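Local coordinates for protein response regulator FixJ (Bradyrhizobium japonicum, PDB 5XSO) that acts as an oxygen-signalling response regulator that, once activated by FixL, induces expression of the nitrogen-fixation genes nifA and fixK, at residues V62-D65 / V66-G70; L51-L54 / P55-F59. All blocks are in the same frame, centred on the assembly; numbering follows the deposited sequence.

Interaction 1: V62-D65 / V66-G70; sequences VVSD and VRMPG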
ATOM      1  N   VAL A  62       4.883  10.684  -1.342  1.00 20.07           N
ATOM      2  CA  VAL A  62       5.160  11.098  -2.718  1.00 19.83           C
ATOM      3  C   VAL A  62       4.328  12.332  -3.054  1.00 18.26           C
ATOM      4  O   VAL A  62       3.116  12.380  -2.779  1.00 17.85           O
ATOM      5  CB  VAL A  62       4.879   9.947  -3.701  1.00 21.32           C
ATOM      6  CG1 VAL A  62       5.118  10.405  -5.138  1.00 21.32           C
ATOM      7  CG2 VAL A  62       5.702   8.711  -3.347  1.00 23.27           C
ATOM      8  N   VAL A  63       4.971  13.349  -3.641  1.00 17.63           N
ATOM      9  CA  VAL A  63       4.279  14.539  -4.131  1.00 16.50           C
ATOM     10  C   VAL A  63       4.636  14.674  -5.611  1.00 16.96           C
ATOM     11  O   VAL A  63       5.800  14.938  -5.939  1.00 17.39           O
ATOM     12  CB  VAL A  63       4.678  15.796  -3.343  1.00 15.61           C
ATOM     13  CG1 VAL A  63       4.029  17.034  -3.952  1.00 15.21           C
ATOM     14  CG2 VAL A  63       4.293  15.655  -1.846  1.00 15.48           C
ATOM     15  N   SER A  64       3.664  14.418  -6.515  1.00 17.20           N
ATOM     16  CA  SER A  64       3.987  14.264  -7.925  1.00 18.15           C
ATOM     17  C   SER A  64       3.087  15.142  -8.784  1.00 18.89           C
ATOM     18  O   SER A  64       1.891  15.314  -8.491  1.00 17.10           O
ATOM     19  CB  SER A  64       3.827  12.801  -8.360  1.00 21.80           C
ATOM     20  OG  SER A  64       4.018  12.605  -9.763  1.00 23.01           O
ATOM     21  N   ASP A  65       3.692  15.756  -9.795  1.00 18.10           N
ATOM     22  CA  ASP A  65       2.924  16.364 -10.886  1.00 18.27           C
ATOM     23  C   ASP A  65       2.029  15.350 -11.588  1.00 19.34           C
ATOM     24  O   ASP A  65       2.428  14.213 -11.857  1.00 20.64           O
ATOM     25  CB  ASP A  65       3.880  17.016 -11.893  1.00 25.93           C
ATOM     26  CG  ASP A  65       3.136  17.875 -12.926  1.00 27.79           C
ATOM     27  OD1 ASP A  65       2.882  17.350 -14.030  1.00 31.36           O
ATOM     28  OD2 ASP A  65       2.817  19.020 -12.628  1.00 25.64           O
ATOM     29  N   VAL A  66       0.808  15.798 -11.928  1.00 19.09           N
ATOM     30  CA  VAL A  66      -0.233  14.937 -12.451  1.00 21.01           C
ATOM     31  C   VAL A  66       0.112  14.470 -13.849  1.00 21.92           C
ATOM     32  O   VAL A  66      -0.361  13.410 -14.285  1.00 23.35           O
ATOM     33  CB  VAL A  66      -1.598  15.657 -12.465  1.00 21.42           C
ATOM     34  CG1 VAL A  66      -1.542  16.931 -13.338  1.00 20.49           C
ATOM     35  CG2 VAL A  66      -2.663  14.742 -12.948  1.00 20.86           C
ATOM     36  N   ARG A  67       0.874  15.270 -14.596  1.00 22.24           N
ATOM     37  CA  ARG A  67       1.193  14.932 -15.981  1.00 34.42           C
ATOM     38  C   ARG A  67       2.697  14.810 -16.227  1.00 38.94           C
ATOM     39  O   ARG A  67       3.219  15.279 -17.233  1.00 40.22           O
ATOM     40  CB  ARG A  67       0.535  15.933 -16.927  1.00 47.26           C
ATOM     41  CG  ARG A  67      -0.894  15.498 -17.150  1.00 54.45           C
ATOM     42  CD  ARG A  67      -1.681  16.403 -18.016  1.00 58.28           C
ATOM     43  NE  ARG A  67      -1.201  16.365 -19.376  1.00 55.93           N
ATOM     44  CZ  ARG A  67      -1.853  16.894 -20.397  1.00 60.11           C
ATOM     45  NH1 ARG A  67      -3.027  17.490 -20.193  1.00 47.81           N
ATOM     46  NH2 ARG A  67      -1.336  16.823 -21.619  1.00 70.52           N
ATOM     47  N   MET A  68       3.403  14.156 -15.310  1.00 35.65           N
ATOM     48  CA  MET A  68       4.791  13.760 -15.531  1.00 41.20           C
ATOM     49  C   MET A  68       4.914  13.001 -16.848  1.00 51.42           C
ATOM     50  O   MET A  68       4.209  11.995 -17.039  1.00 55.42           O
ATOM     51  CB  MET A  68       5.266  12.874 -14.389  1.00 32.97           C
ATOM     52  CG  MET A  68       5.825  13.651 -13.266  1.00 41.06           C
ATOM     53  SD  MET A  68       7.301  14.525 -13.794  1.00 43.38           S
ATOM     54  CE  MET A  68       8.608  13.296 -13.759  1.00 50.82           C
ATOM     55  N   PRO A  69       5.741  13.464 -17.787  1.00 55.44           N
ATOM     56  CA  PRO A  69       5.959  12.693 -19.030  1.00 58.01           C
ATOM     57  C   PRO A  69       6.435  11.276 -18.725  1.00 53.47           C
ATOM     58  O   PRO A  69       7.466  11.070 -18.087  1.00 57.24           O
ATOM     59  CB  PRO A  69       7.025  13.509 -19.774  1.00 55.74           C
ATOM     60  CG  PRO A  69       7.604  14.472 -18.739  1.00 53.76           C
ATOM     61  CD  PRO A  69       6.502  14.728 -17.763  1.00 53.17           C
ATOM     62  N   GLY A  70       5.644  10.290 -19.143  1.00 55.25           N
ATOM     63  CA  GLY A  70       5.998   8.906 -18.900  1.00 60.66           C
ATOM     64  C   GLY A  70       5.492   8.309 -17.601  1.00 61.13           C
ATOM     65  O   GLY A  70       5.710   7.117 -17.356  1.00 66.09           O
TER
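D65 closes the end of strand 61-65 by reaching its carboxylate forward to the N-H of R67. OD1 of D65 accepts the backbone N-H of R67 at 2.9 Å. The bond is bent, at 145°, and the donor comes from above the carboxylate plane, tilted 50° out of it. Side-chain oxygen to the N-H two residues on is an Asx turn. CG of D65 lies anti to its own backbone N (chi1 -170°), which sets the carboxylate beside its own carbonyl carbon, on the side of the following residues.

The packed side is buried. CG of M68 rests there 3.7 Å from the carbonyl O of D65. M68 CG also approaches D65 CB at 4.1 Å, while the rest of the side chain bends away toward I20 and D22. S64 OG stands a loose 4.1 Å from M68 CG. V66 turns its branches away from the strand end, onto I91 and T93 of the next strand and L100 of helix 98-106.

The other side is looser and open to solvent. R67 has CB 4.0 Å from D65 OD1, but its chain leads outward. R67 NE ends 6.8 Å from D65 OD1, and NH1 makes a salt bridge with D97 instead. P69 and G70 continue the loop at the surface.

An asparagine here would keep an oxygen for the turn, but a magnesium ion would probably be held more weakly for want of the second carboxylate oxygen.

D65 and R67 probably both belong to the magnesium site, with D21 and D22. R67 probably contributes its backbone carbonyl, as in other receiver domains, and not its guanidinium. In receiver domains the aspartate at this strand end is the phosphoryl acceptor, so D65 probably has that role. The bent bond probably restrains its carboxylate only in part. The acidic cluster around it would be expected to attract a cation.

Interaction 2: L51-L54 / P55-F59; sequences LDAL and PGLSF
L57 N lies over a face of the L54 carbonyl group, 65° out of its plane and 3.2 Å from L54 O. The A53 carbonyl is met nearer its plane. A53 O accepts the N-H of G56 at 2.8 Å, with the donor tilted 30° from the carbonyl plane. A water also donates to L54 O, at 2.6 Å, and to L57 O.

The puckered ring of P55 meets the last turn of helix 47-53 with its CD corner. P55 CD lies 3.4 Å from the carbonyl O of L51, and the D52 carbonyl O is a little farther off. L54 CB lies 3.5 Å from P55 CD, close because the two residues are joined. The two side chains cross at about a right angle.

The A53-G56 and L54-L57 bonds, each to the third residue on, form a 3-10 turn. It leads from helix 47-53 toward strand 61-65 of the CheY-like receiver fold. P55 has no N-H to give L51 O, which receives a weak bond from L54 N.

L57 folds back over the turn. L57 CG is anti to the carbonyl carbon (chi1 -63°) and sits 3.5 Å from A53 O. CD1 of L57 approaches A53 CB at 4.3 Å and comes closer to L54 CA, at 3.8 Å. L54 is buried against M80, S85 and F87.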
ATOM      1  N   LEU A  51      10.795   5.129 -10.388  1.00 48.74           N
ATOM      2  CA  LEU A  51      10.451   3.714 -10.324  1.00 54.94           C
ATOM      3  C   LEU A  51      11.694   2.845 -10.188  1.00 52.95           C
ATOM      4  O   LEU A  51      11.655   1.807  -9.511  1.00 61.67           O
ATOM      5  CB  LEU A  51       9.639   3.311 -11.548  1.00 58.59           C
ATOM      6  CG  LEU A  51       8.333   4.054 -11.745  1.00 58.83           C
ATOM      7  CD1 LEU A  51       7.987   4.012 -13.211  1.00 65.77           C
ATOM      8  CD2 LEU A  51       7.202   3.473 -10.897  1.00 56.51           C
ATOM      9  N   ASP A  52      12.806   3.250 -10.819  1.00 51.36           N
ATOM     10  CA  ASP A  52      14.068   2.540 -10.646  1.00 59.87           C
ATOM     11  C   ASP A  52      14.513   2.570  -9.193  1.00 59.65           C
ATOM     12  O   ASP A  52      15.002   1.566  -8.665  1.00 49.68           O
ATOM     13  CB  ASP A  52      15.157   3.158 -11.524  1.00 68.52           C
ATOM     14  CG  ASP A  52      14.959   2.883 -13.001  1.00 73.12           C
ATOM     15  OD1 ASP A  52      13.885   2.374 -13.405  1.00 75.58           O
ATOM     16  OD2 ASP A  52      15.896   3.202 -13.761  1.00 69.47           O
ATOM     17  N   ALA A  53      14.349   3.713  -8.527  1.00 43.70           N
ATOM     18  CA  ALA A  53      14.772   3.806  -7.137  1.00 46.40           C
ATOM     19  C   ALA A  53      13.792   3.149  -6.173  1.00 42.11           C
ATOM     20  O   ALA A  53      14.187   2.760  -5.070  1.00 42.70           O
ATOM     21  CB  ALA A  53      14.976   5.273  -6.754  1.00 39.83           C
ATOM     22  N   LEU A  54      12.544   2.965  -6.585  1.00 41.22           N
ATOM     23  CA  LEU A  54      11.470   2.746  -5.619  1.00 39.74           C
ATOM     24  C   LEU A  54      11.656   1.496  -4.758  1.00 42.88           C
ATOM     25  O   LEU A  54      11.373   1.568  -3.550  1.00 41.05           O
ATOM     26  CB  LEU A  54      10.132   2.740  -6.375  1.00 53.27           C
ATOM     27  CG  LEU A  54       8.886   2.198  -5.686  1.00 53.84           C
ATOM     28  CD1 LEU A  54       8.521   3.076  -4.496  1.00 47.87           C
ATOM     29  CD2 LEU A  54       7.742   2.156  -6.692  1.00 51.96           C
ATOM     30  N   PRO A  55      12.147   0.362  -5.266  1.00 51.48           N
ATOM     31  CA  PRO A  55      12.371  -0.781  -4.365  1.00 53.91           C
ATOM     32  C   PRO A  55      13.375  -0.508  -3.244  1.00 53.54           C
ATOM     33  O   PRO A  55      13.297  -1.169  -2.202  1.00 60.88           O
ATOM     34  CB  PRO A  55      12.853  -1.899  -5.306  1.00 60.85           C
ATOM     35  CG  PRO A  55      13.106  -1.234  -6.639  1.00 61.02           C
ATOM     36  CD  PRO A  55      12.258  -0.022  -6.685  1.00 51.62           C
ATOM     37  N   GLY A  56      14.284   0.459  -3.397  1.00 47.51           N
ATOM     38  CA  GLY A  56      15.250   0.773  -2.364  1.00 47.22           C
ATOM     39  C   GLY A  56      14.923   1.955  -1.468  1.00 52.01           C
ATOM     40  O   GLY A  56      15.727   2.291  -0.592  1.00 43.75           O
ATOM     41  N   LEU A  57      13.774   2.606  -1.657  1.00 47.59           N
ATOM     42  CA  LEU A  57      13.434   3.791  -0.878  1.00 37.65           C
ATOM     43  C   LEU A  57      12.743   3.442   0.428  1.00 37.31           C
ATOM     44  O   LEU A  57      11.856   2.587   0.468  1.00 38.11           O
ATOM     45  CB  LEU A  57      12.518   4.752  -1.655  1.00 34.91           C
ATOM     46  CG  LEU A  57      13.110   5.359  -2.923  1.00 37.41           C
ATOM     47  CD1 LEU A  57      11.993   5.993  -3.802  1.00 34.01           C
ATOM     48  CD2 LEU A  57      14.260   6.327  -2.512  1.00 39.10           C
ATOM     49  N   SER A  58      13.078   4.190   1.471  1.00 36.43           N
ATOM     50  CA  SER A  58      12.399   4.056   2.749  1.00 35.73           C
ATOM     51  C   SER A  58      11.111   4.883   2.763  1.00 32.92           C
ATOM     52  O   SER A  58      10.896   5.778   1.926  1.00 31.05           O
ATOM     53  CB  SER A  58      13.307   4.502   3.880  1.00 45.98           C
ATOM     54  OG  SER A  58      13.755   5.817   3.635  1.00 52.29           O
ATOM     55  N   PHE A  59      10.269   4.608   3.765  1.00 32.89           N
ATOM     56  CA  PHE A  59       8.917   5.154   3.789  1.00 30.89           C
ATOM     57  C   PHE A  59       8.913   6.675   3.685  1.00 30.55           C
ATOM     58  O   PHE A  59       9.720   7.362   4.314  1.00 28.06           O
ATOM     59  CB  PHE A  59       8.196   4.746   5.068  1.00 31.58           C
ATOM     60  CG  PHE A  59       6.826   5.323   5.180  1.00 29.88           C
ATOM     61  CD1 PHE A  59       5.787   4.830   4.423  1.00 30.97           C
ATOM     62  CD2 PHE A  59       6.581   6.396   6.033  1.00 34.33           C
ATOM     63  CE1 PHE A  59       4.493   5.381   4.531  1.00 30.02           C
ATOM     64  CE2 PHE A  59       5.340   6.951   6.151  1.00 31.29           C
ATOM     65  CZ  PHE A  59       4.258   6.453   5.396  1.00 32.47           C
TER
HETATM   66  O   HOH W   1      10.270   1.117  -1.255  1.00 40.66           O

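Overall arrangement
Both interactions belong to the receiver domain, with centres about 16 Å apart. Interaction 2 comes first along the chain. It turns the chain out of helix 47-53, and the chain then enters strand 61-65. Interaction 1 follows at the far end of that strand, where the loop toward helix 73-82 starts. Strand 61-65 is the middle strand of a five-stranded parallel sheet, between 16-20 and 89-93. The two contacts therefore mark its entry and its exit. They follow closely in sequence and do not otherwise touch. Interaction 1 lies at the probable magnesium site. Interaction 2 is a surface turn away from it.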